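Local coordinates for protein 373aa long hypothetical citrate synthase (Sulfolobus tokodaii, PDB 1VGP) that is of unknown function but belongs to the citrate synthase family, with a mostly helical fold in a two-chain assembly, at residues D110-T113 and D114-G117; A271-L274 and A275-G279; E281-T284 and L285-A289; G338-A341 and H342-Y346. All blocks are in the same frame, centred on the assembly; numbering follows the deposited sequence.

How the contacts relate
The four contacts are local, each made within one helix or at its start, and they follow one another along the chain in numerical order. They form two clusters on opposite sides of the chain's centre. Contact 1, at the start of helix 113-135, packs on contact 4, in the last turns of helix 327-346; their centres are 12 Å apart. Contact 2 closes helix 262-278 and contact 3 opens the next helix, 281-300, with centres only 9 Å apart, so that Ala-275 meets Tyr-286 where the chain turns back. About 40 Å separates the centres of contacts 1 and 2. Each touching pair thus joins two helices, one pair on either side of the chain's centre.

Contact 1: D110-T113 and D114-G117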
loop_
_atom_site.group_PDB
_atom_site.type_symbol
_atom_site.label_atom_id
_atom_site.label_comp_id
_atom_site.label_asym_id
_atom_site.label_seq_id
_atom_site.Cartn_x
_atom_site.Cartn_y
_atom_site.Cartn_z
ATOM N N ASP A 110 -0.794 -12.039 -18.886
ATOM C CA ASP A 110 -1.955 -12.369 -19.698
ATOM C C ASP A 110 -2.996 -12.992 -18.779
ATOM O O ASP A 110 -4.072 -13.406 -19.219
ATOM C CB ASP A 110 -1.542 -13.367 -20.787
ATOM C CG ASP A 110 -0.907 -12.696 -21.997
ATOM O OD1 ASP A 110 0.128 -12.009 -21.839
ATOM O OD2 ASP A 110 -1.452 -12.862 -23.109
ATOM N N GLU A 111 -2.660 -13.047 -17.493
ATOM C CA GLU A 111 -3.422 -13.821 -16.521
ATOM C C GLU A 111 -4.594 -13.049 -15.958
ATOM O O GLU A 111 -4.430 -11.936 -15.460
ATOM C CB GLU A 111 -2.523 -14.255 -15.369
ATOM C CG GLU A 111 -1.938 -15.630 -15.543
ATOM C CD GLU A 111 -1.535 -16.246 -14.233
ATOM O OE1 GLU A 111 -1.000 -15.513 -13.372
ATOM O OE2 GLU A 111 -1.750 -17.466 -14.068
ATOM N N ARG A 112 -5.773 -13.659 -16.035
ATOM C CA ARG A 112 -6.960 -13.180 -15.332
ATOM C C ARG A 112 -6.636 -12.822 -13.885
ATOM O O ARG A 112 -5.941 -13.566 -13.189
ATOM C CB ARG A 112 -8.046 -14.257 -15.341
ATOM C CG ARG A 112 -9.071 -14.132 -16.448
ATOM C CD ARG A 112 -10.273 -15.019 -16.168
ATOM N NE ARG A 112 -9.885 -16.386 -15.816
ATOM C CZ ARG A 112 -10.700 -17.285 -15.268
ATOM N NH1 ARG A 112 -10.251 -18.498 -14.975
ATOM N NH2 ARG A 112 -11.963 -16.977 -15.007
ATOM N N THR A 113 -7.161 -11.690 -13.430
ATOM C CA THR A 113 -6.894 -11.234 -12.077
ATOM C C THR A 113 -7.412 -12.180 -10.978
ATOM O O THR A 113 -6.883 -12.185 -9.869
ATOM C CB THR A 113 -7.442 -9.788 -11.861
ATOM O OG1 THR A 113 -7.892 -9.634 -10.513
ATOM C CG2 THR A 113 -8.591 -9.494 -12.823
ATOM N N ASP A 114 -8.422 -12.999 -11.273
ATOM C CA ASP A 114 -8.894 -13.979 -10.286
ATOM C C ASP A 114 -7.965 -15.188 -10.163
ATOM O O ASP A 114 -7.738 -15.693 -9.065
ATOM C CB ASP A 114 -10.313 -14.451 -10.615
ATOM C CG ASP A 114 -10.398 -15.176 -11.939
ATOM O OD1 ASP A 114 -9.887 -14.628 -12.928
ATOM O OD2 ASP A 114 -10.978 -16.283 -11.991
ATOM N N ILE A 115 -7.428 -15.646 -11.289
ATOM C CA ILE A 115 -6.420 -16.703 -11.284
ATOM C C ILE A 115 -5.167 -16.272 -10.536
ATOM O O ILE A 115 -4.671 -16.996 -9.676
ATOM C CB ILE A 115 -6.014 -17.100 -12.711
ATOM C CG1 ILE A 115 -7.241 -17.556 -13.497
ATOM C CG2 ILE A 115 -4.970 -18.199 -12.666
ATOM C CD1 ILE A 115 -7.946 -18.736 -12.895
ATOM N N LYS A 116 -4.655 -15.098 -10.887
ATOM C CA LYS A 116 -3.593 -14.448 -10.132
ATOM C C LYS A 116 -3.978 -14.402 -8.646
ATOM O O LYS A 116 -3.159 -14.671 -7.767
ATOM C CB LYS A 116 -3.396 -13.030 -10.682
ATOM C CG LYS A 116 -2.134 -12.309 -10.237
ATOM C CD LYS A 116 -0.869 -12.918 -10.839
ATOM C CE LYS A 116 -0.773 -12.706 -12.347
ATOM N NZ LYS A 116 -1.296 -11.376 -12.746
ATOM N N GLY A 117 -5.238 -14.085 -8.369
ATOM C CA GLY A 117 -5.714 -14.090 -6.993
ATOM C C GLY A 117 -5.632 -15.435 -6.280
ATOM O O GLY A 117 -5.150 -15.492 -5.149
#
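Asp-114 OD2 is gripped by two groups: the guanidinium of Arg-112 forms a salt bridge with it, NH2 to OD2 3.2 Å, and the hydroxyl of Tyr-52, on helix 43-52, is hydrogen-bonded to it. The carboxylate oxygen sits over one face of the guanidinium, displaced toward its rim, and the two planes stand 75° apart. Because OD2 lies well out of the guanidinium plane, no N-H points at it, and the attraction is one of charge alone. The aspartate reaches this place with CG set between its own backbone N and carbonyl carbon, chi1 63°, which turns the carboxylate back toward the residue before the helix. Ile-115 passes the arginine at a slant, its CG1 3.7 Å from Arg-112 NE, while Trp-63 of helix 58-70 touches both side chains.

Glu-111 runs roughly at right angles to Ile-115 and Lys-116. Its OE2 is 3.6 Å from Ile-115 CG2. Lys-116 is folded at every torsion beyond CG, which draws its CE to 3.8 Å from Glu-111 CB; Glu-111 OE1 and Lys-116 NZ remain 4.2 Å apart, too far for a salt bridge.

Beneath the side chains the first helical bonds are made. Lys-116 N donates to Arg-112 O at 3.0 Å, almost straight at 171°, and Gly-117 N donates to Thr-113 O at 2.9 Å. Arg-112 holds the N-cap position, and an acidic Asp-114 two residues later would probably interact favourably with the helix dipole: a pattern characteristic of a helix N-terminus, here that of helix 113-135.

Contact 2: A271-L274 and A275-G279; sequences AKLL and AEKEG
Leu-273 and Lys-277 lie side by side and point the same way, one turn apart in the last turns of helix 262-278, a helix that ends on a glycine with positive phi. Leu-273 CD2 rests 3.7 Å from Lys-277 CD, so the lysine lends its methylene chain to the leucine while its ammonium end leads away from the pair. Both side chains also touch a crystal neighbour.

Lys-272 and Glu-276 meet at a slant on another side of the helix. Glu-276 CG is wedged between its own backbone N and carbonyl carbon, chi1 58°, and the extended chain beyond it swings back over the carbonyl of Lys-272. The carboxylate thereby comes alongside the stem of the lysine, Glu-276 OE2 3.9 Å from Lys-272 CG, but the charges stay apart, Lys-272 NZ to Glu-276 OE2 4.4 Å, and their attraction is probably weak. Tyr-283 and Tyr-286 of helix 281-300 pack against Glu-276 and Lys-272 respectively.

The buried Leu-274 packs on Ile-165 and Ala-169 of helix 164-175 and on Val-316 of helix 309-319. The outward pairs and this inward leucine give this end of the helix an amphipathic character.

The backbone bonding falters at Lys-277. Ala-275 N bonds to Ala-271 O at 2.9 Å in regular alpha-helical fashion, whereas Lys-277 N divides itself between two carbonyls, Leu-273 O and Leu-274 O, by weak bonds. Glu-278 N then returns to Leu-274 O at 2.9 Å. At Gly-279, phi 85°, the chain leaves the helix, its N still held to Ala-275 O at 2.8 Å.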
loop_
_atom_site.group_PDB
_atom_site.type_symbol
_atom_site.label_atom_id
_atom_site.label_comp_id
_atom_site.label_asym_id
_atom_site.label_seq_id
_atom_site.Cartn_x
_atom_site.Cartn_y
_atom_site.Cartn_z
ATOM N N ALA A 271 -12.846 -22.737 20.626
ATOM C CA ALA A 271 -11.966 -22.304 21.699
ATOM C C ALA A 271 -12.138 -23.285 22.856
ATOM O O ALA A 271 -11.184 -23.866 23.360
ATOM C CB ALA A 271 -12.341 -20.899 22.138
ATOM N N LYS A 272 -13.389 -23.474 23.246
ATOM C CA LYS A 272 -13.748 -24.390 24.306
ATOM C C LYS A 272 -13.295 -25.829 24.024
ATOM O O LYS A 272 -12.688 -26.463 24.889
ATOM C CB LYS A 272 -15.249 -24.327 24.505
ATOM C CG LYS A 272 -15.768 -25.074 25.703
ATOM C CD LYS A 272 -17.284 -24.985 25.734
ATOM C CE LYS A 272 -17.835 -25.288 27.105
ATOM N NZ LYS A 272 -18.670 -26.517 27.105
ATOM N N LEU A 273 -13.579 -26.352 22.829
ATOM C CA LEU A 273 -13.218 -27.738 22.515
ATOM C C LEU A 273 -11.709 -27.947 22.550
ATOM O O LEU A 273 -11.223 -28.873 23.193
ATOM C CB LEU A 273 -13.738 -28.150 21.136
ATOM C CG LEU A 273 -14.258 -29.596 20.998
ATOM C CD1 LEU A 273 -14.317 -29.962 19.524
ATOM C CD2 LEU A 273 -13.377 -30.573 21.753
ATOM N N LEU A 274 -10.977 -27.086 21.853
ATOM C CA LEU A 274 -9.524 -27.181 21.800
ATOM C C LEU A 274 -8.931 -27.109 23.206
ATOM O O LEU A 274 -8.099 -27.939 23.589
ATOM C CB LEU A 274 -8.955 -26.044 20.950
ATOM C CG LEU A 274 -9.174 -26.149 19.438
ATOM C CD1 LEU A 274 -8.733 -24.861 18.740
ATOM C CD2 LEU A 274 -8.391 -27.330 18.910
ATOM N N ALA A 275 -9.377 -26.116 23.969
ATOM C CA ALA A 275 -8.874 -25.897 25.312
ATOM C C ALA A 275 -9.045 -27.143 26.157
ATOM O O ALA A 275 -8.094 -27.610 26.780
ATOM C CB ALA A 275 -9.596 -24.733 25.963
ATOM N N GLU A 276 -10.256 -27.684 26.187
ATOM C CA GLU A 276 -10.524 -28.782 27.090
ATOM C C GLU A 276 -9.900 -30.087 26.595
ATOM O O GLU A 276 -9.766 -31.054 27.342
ATOM C CB GLU A 276 -12.038 -28.934 27.330
ATOM C CG GLU A 276 -12.889 -29.168 26.106
ATOM C CD GLU A 276 -14.372 -28.909 26.370
ATOM O OE1 GLU A 276 -15.195 -29.200 25.478
ATOM O OE2 GLU A 276 -14.717 -28.410 27.467
ATOM N N LYS A 277 -9.482 -30.102 25.340
ATOM C CA LYS A 277 -8.773 -31.252 24.795
ATOM C C LYS A 277 -7.266 -31.124 25.027
ATOM O O LYS A 277 -6.547 -32.118 25.002
ATOM C CB LYS A 277 -9.063 -31.385 23.295
ATOM C CG LYS A 277 -9.712 -32.684 22.891
ATOM C CD LYS A 277 -11.073 -32.880 23.542
ATOM C CE LYS A 277 -11.659 -34.234 23.149
ATOM N NZ LYS A 277 -12.859 -34.645 23.935
ATOM N N GLU A 278 -6.793 -29.897 25.246
ATOM C CA GLU A 278 -5.400 -29.649 25.628
ATOM C C GLU A 278 -5.219 -29.880 27.118
ATOM O O GLU A 278 -4.329 -30.607 27.544
ATOM C CB GLU A 278 -5.012 -28.205 25.311
ATOM C CG GLU A 278 -4.789 -27.923 23.846
ATOM C CD GLU A 278 -3.501 -28.530 23.327
ATOM O OE1 GLU A 278 -2.487 -28.489 24.070
ATOM O OE2 GLU A 278 -3.503 -29.046 22.179
ATOM N N GLY A 279 -6.064 -29.231 27.908
ATOM C CA GLY A 279 -6.133 -29.517 29.327
ATOM C C GLY A 279 -5.132 -28.770 30.196
ATOM O O GLY A 279 -5.147 -28.916 31.423
#

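Contact 3: E281-T284 and L285-A289; sequences EIYT and LYQIA
With CG anti to the backbone N, chi1 179°, the ring of Tyr-283 leans forward along helix 281-300, while Gln-287, its CG anti to the carbonyl carbon, rises from the next turn to meet it. Gln-287 CG covers one face of the ring near its rim in a CH-pi contact, 4.1 Å from the centroid and 24° off the normal. Beyond CG the extended chain carries the amide past the rim on the CD1-CE1 side, Gln-287 CD to Tyr-283 CE1 3.4 Å, with ring and amide planes 30° apart. Thr-284 CG2 also lies 3.7 Å from Gln-287 NE2.

Thr-284 OG1 turns back to the start of the helix and donates to Glu-281 O at 2.6 Å, joining Leu-285 N, 3.1 Å from the same oxygen and on the same face of its plane. Leu-285 and Ile-288 face Phe-226 of helix 221-228, and the Tyr-286 hydroxyl is hydrogen-bonded to Glu-290.

Two donors on one carbonyl fasten the first turn through both backbone and side chain, whereas the tyrosine-glutamine pair is a face contact resting on dispersion and weak CH-pi attraction, with no hydrogen bond between the two side chains.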
loop_
_atom_site.group_PDB
_atom_site.type_symbol
_atom_site.label_atom_id
_atom_site.label_comp_id
_atom_site.label_asym_id
_atom_site.label_seq_id
_atom_site.Cartn_x
_atom_site.Cartn_y
_atom_site.Cartn_z
ATOM N N GLU A 281 -2.241 -25.286 30.856
ATOM C CA GLU A 281 -2.293 -23.875 31.186
ATOM C C GLU A 281 -3.321 -23.216 30.265
ATOM O O GLU A 281 -3.866 -22.148 30.563
ATOM C CB GLU A 281 -0.901 -23.256 30.981
ATOM C CG GLU A 281 -0.780 -21.779 31.370
ATOM C CD GLU A 281 -0.874 -21.539 32.874
ATOM O OE1 GLU A 281 -0.675 -20.376 33.297
ATOM O OE2 GLU A 281 -1.149 -22.502 33.631
ATOM N N ILE A 282 -3.592 -23.877 29.148
ATOM C CA ILE A 282 -4.403 -23.288 28.096
ATOM C C ILE A 282 -5.882 -23.584 28.337
ATOM O O ILE A 282 -6.753 -22.882 27.842
ATOM C CB ILE A 282 -3.947 -23.831 26.722
ATOM C CG1 ILE A 282 -4.811 -23.263 25.607
ATOM C CG2 ILE A 282 -4.001 -25.333 26.727
ATOM C CD1 ILE A 282 -4.024 -23.064 24.335
ATOM N N TYR A 283 -6.160 -24.615 29.123
ATOM C CA TYR A 283 -7.522 -24.847 29.571
ATOM C C TYR A 283 -7.876 -23.873 30.681
ATOM O O TYR A 283 -9.022 -23.427 30.793
ATOM C CB TYR A 283 -7.700 -26.274 30.074
ATOM C CG TYR A 283 -9.096 -26.539 30.576
ATOM C CD1 TYR A 283 -9.353 -26.702 31.935
ATOM C CD2 TYR A 283 -10.169 -26.589 29.691
ATOM C CE1 TYR A 283 -10.648 -26.906 32.405
ATOM C CE2 TYR A 283 -11.476 -26.793 30.148
ATOM C CZ TYR A 283 -11.707 -26.949 31.508
ATOM O OH TYR A 283 -12.992 -27.134 31.960
ATOM N N THR A 284 -6.898 -23.534 31.513
ATOM C CA THR A 284 -7.171 -22.575 32.571
ATOM C C THR A 284 -7.381 -21.183 31.984
ATOM O O THR A 284 -8.227 -20.432 32.454
ATOM C CB THR A 284 -6.039 -22.555 33.632
ATOM O OG1 THR A 284 -4.766 -22.472 32.979
ATOM C CG2 THR A 284 -6.077 -23.831 34.480
ATOM N N LEU A 285 -6.639 -20.847 30.936
ATOM C CA LEU A 285 -6.916 -19.623 30.192
ATOM C C LEU A 285 -8.369 -19.560 29.743
ATOM O O LEU A 285 -9.028 -18.522 29.857
ATOM C CB LEU A 285 -6.044 -19.532 28.951
ATOM C CG LEU A 285 -4.547 -19.243 29.103
ATOM C CD1 LEU A 285 -3.926 -19.271 27.708
ATOM C CD2 LEU A 285 -4.315 -17.899 29.771
ATOM N N TYR A 286 -8.865 -20.672 29.208
ATOM C CA TYR A 286 -10.226 -20.686 28.711
ATOM C C TYR A 286 -11.197 -20.464 29.868
ATOM O O TYR A 286 -12.196 -19.747 29.729
ATOM C CB TYR A 286 -10.544 -22.003 28.007
ATOM C CG TYR A 286 -11.950 -22.006 27.467
ATOM C CD1 TYR A 286 -12.960 -22.712 28.110
ATOM C CD2 TYR A 286 -12.297 -21.192 26.384
ATOM C CE1 TYR A 286 -14.290 -22.599 27.704
ATOM C CE2 TYR A 286 -13.623 -21.072 25.969
ATOM C CZ TYR A 286 -14.614 -21.776 26.641
ATOM O OH TYR A 286 -15.930 -21.629 26.282
ATOM N N GLN A 287 -10.894 -21.067 31.014
ATOM C CA GLN A 287 -11.714 -20.869 32.202
ATOM C C GLN A 287 -11.725 -19.407 32.629
ATOM O O GLN A 287 -12.772 -18.882 33.002
ATOM C CB GLN A 287 -11.211 -21.737 33.353
ATOM C CG GLN A 287 -11.094 -23.211 33.015
ATOM C CD GLN A 287 -10.982 -24.086 34.254
ATOM O OE1 GLN A 287 -11.983 -24.554 34.784
ATOM N NE2 GLN A 287 -9.755 -24.310 34.717
ATOM N N ILE A 288 -10.558 -18.760 32.578
ATOM C CA ILE A 288 -10.445 -17.309 32.778
ATOM C C ILE A 288 -11.439 -16.598 31.875
ATOM O O ILE A 288 -12.211 -15.744 32.315
ATOM C CB ILE A 288 -9.038 -16.762 32.389
ATOM C CG1 ILE A 288 -7.921 -17.536 33.106
ATOM C CG2 ILE A 288 -8.957 -15.276 32.708
ATOM C CD1 ILE A 288 -7.940 -17.403 34.580
ATOM N N ALA A 289 -11.396 -16.963 30.598
ATOM C CA ALA A 289 -12.130 -16.273 29.543
ATOM C C ALA A 289 -13.648 -16.355 29.741
ATOM O O ALA A 289 -14.371 -15.379 29.521
ATOM C CB ALA A 289 -11.737 -16.863 28.190
#

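Contact 4: G338-A341 and H342-Y346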
loop_
_atom_site.group_PDB
_atom_site.type_symbol
_atom_site.label_atom_id
_atom_site.label_comp_id
_atom_site.label_asym_id
_atom_site.label_seq_id
_atom_site.Cartn_x
_atom_site.Cartn_y
_atom_site.Cartn_z
ATOM N N GLY A 338 -10.885 -11.903 0.827
ATOM C CA GLY A 338 -11.764 -10.750 0.770
ATOM C C GLY A 338 -11.211 -9.604 -0.068
ATOM O O GLY A 338 -11.926 -9.002 -0.860
ATOM N N TRP A 339 -9.933 -9.294 0.113
ATOM C CA TRP A 339 -9.306 -8.222 -0.641
ATOM C C TRP A 339 -9.393 -8.479 -2.149
ATOM O O TRP A 339 -9.729 -7.584 -2.928
ATOM C CB TRP A 339 -7.837 -8.080 -0.235
ATOM C CG TRP A 339 -7.639 -7.640 1.174
ATOM C CD1 TRP A 339 -8.546 -7.004 1.969
ATOM C CD2 TRP A 339 -6.450 -7.803 1.964
ATOM N NE1 TRP A 339 -7.998 -6.763 3.210
ATOM C CE2 TRP A 339 -6.719 -7.241 3.234
ATOM C CE3 TRP A 339 -5.193 -8.362 1.719
ATOM C CZ2 TRP A 339 -5.765 -7.230 4.261
ATOM C CZ3 TRP A 339 -4.245 -8.349 2.742
ATOM C CH2 TRP A 339 -4.538 -7.787 3.996
ATOM N N VAL A 340 -9.075 -9.702 -2.559
ATOM C CA VAL A 340 -9.077 -10.043 -3.974
ATOM C C VAL A 340 -10.483 -9.870 -4.522
ATOM O O VAL A 340 -10.673 -9.309 -5.596
ATOM C CB VAL A 340 -8.610 -11.492 -4.188
ATOM C CG1 VAL A 340 -8.754 -11.892 -5.648
ATOM C CG2 VAL A 340 -7.167 -11.624 -3.740
ATOM N N ALA A 341 -11.465 -10.340 -3.759
ATOM C CA ALA A 341 -12.872 -10.266 -4.150
ATOM C C ALA A 341 -13.298 -8.828 -4.408
ATOM O O ALA A 341 -13.897 -8.525 -5.439
ATOM C CB ALA A 341 -13.761 -10.883 -3.061
ATOM N N HIS A 342 -13.002 -7.950 -3.457
ATOM C CA HIS A 342 -13.421 -6.557 -3.552
ATOM C C HIS A 342 -12.793 -5.869 -4.751
ATOM O O HIS A 342 -13.470 -5.112 -5.456
ATOM C CB HIS A 342 -13.064 -5.807 -2.263
ATOM C CG HIS A 342 -14.079 -5.986 -1.183
ATOM N ND1 HIS A 342 -15.294 -5.338 -1.197
ATOM C CD2 HIS A 342 -14.101 -6.807 -0.108
ATOM C CE1 HIS A 342 -16.022 -5.756 -0.179
ATOM N NE2 HIS A 342 -15.324 -6.647 0.499
ATOM N N ILE A 343 -11.508 -6.145 -4.980
ATOM C CA ILE A 343 -10.787 -5.619 -6.133
ATOM C C ILE A 343 -11.450 -6.094 -7.430
ATOM O O ILE A 343 -11.694 -5.300 -8.346
ATOM C CB ILE A 343 -9.310 -6.076 -6.092
ATOM C CG1 ILE A 343 -8.591 -5.380 -4.935
ATOM C CG2 ILE A 343 -8.628 -5.790 -7.418
ATOM C CD1 ILE A 343 -7.204 -5.925 -4.636
ATOM N N MET A 344 -11.746 -7.391 -7.492
ATOM C CA MET A 344 -12.464 -7.950 -8.631
ATOM C C MET A 344 -13.771 -7.193 -8.838
ATOM O O MET A 344 -14.099 -6.791 -9.954
ATOM C CB MET A 344 -12.749 -9.433 -8.404
ATOM C CG MET A 344 -11.725 -10.370 -9.024
ATOM S SD MET A 344 -11.783 -12.056 -8.345
ATOM C CE MET A 344 -13.125 -12.758 -9.248
ATOM N N GLU A 345 -14.509 -6.993 -7.754
ATOM C CA GLU A 345 -15.803 -6.335 -7.814
ATOM C C GLU A 345 -15.670 -4.852 -8.165
ATOM O O GLU A 345 -16.465 -4.320 -8.932
ATOM C CB GLU A 345 -16.518 -6.476 -6.470
ATOM C CG GLU A 345 -17.892 -5.849 -6.436
ATOM C CD GLU A 345 -18.565 -6.007 -5.093
ATOM O OE1 GLU A 345 -18.066 -5.410 -4.108
ATOM O OE2 GLU A 345 -19.591 -6.729 -5.017
ATOM N N TYR A 346 -14.667 -4.192 -7.598
ATOM C CA TYR A 346 -14.513 -2.757 -7.772
ATOM C C TYR A 346 -14.128 -2.401 -9.204
ATOM O O TYR A 346 -14.556 -1.371 -9.731
ATOM C CB TYR A 346 -13.450 -2.213 -6.812
ATOM C CG TYR A 346 -13.354 -0.713 -6.823
ATOM C CD1 TYR A 346 -14.172 0.056 -6.000
ATOM C CD2 TYR A 346 -12.475 -0.053 -7.693
ATOM C CE1 TYR A 346 -14.125 1.448 -6.040
ATOM C CE2 TYR A 346 -12.421 1.336 -7.745
ATOM C CZ TYR A 346 -13.252 2.085 -6.916
ATOM O OH TYR A 346 -13.228 3.465 -6.964
#
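Gly-338 through Glu-345 form regular alpha-helix, each of four carbonyls accepting from the N-H four residues on, such as Gly-338 O from His-342 N at 3.0 Å and Val-340 O from Met-344 N at 2.9 Å. His-342 CG is anti to its carbonyl carbon, chi1 -83°, which lays the imidazole back along the helix with its CD2 edge toward Gly-338: CD2 is 3.2 Å from Gly-338 O, near the ring plane. NE2 is held by Asp-179 OD2 and ND1 has a weak bond from Lys-13 NZ, which together probably restrict the ring's rotation.

Met-344 SD comes 4.1 Å from Val-340 CG1, an apolar pair one turn apart; the bend at chi3, 81°, sets only its CE, which packs on Asp-114. Ile-343 sets CG1 beside Trp-339 O, 3.2 Å away.

Helix 327-346 is embedded on several sides. Trp-339 and Ile-343 pack on helices 184-193 and 199-210, Val-340 and Ala-341 on helix 43-52, and Glu-345 makes a salt bridge with Lys-13 of strand 11-15. At the helix end the ring of Tyr-346 forms a cation-pi contact with Lys-5 of the second subunit, bringing this buried helix to the dimer interface.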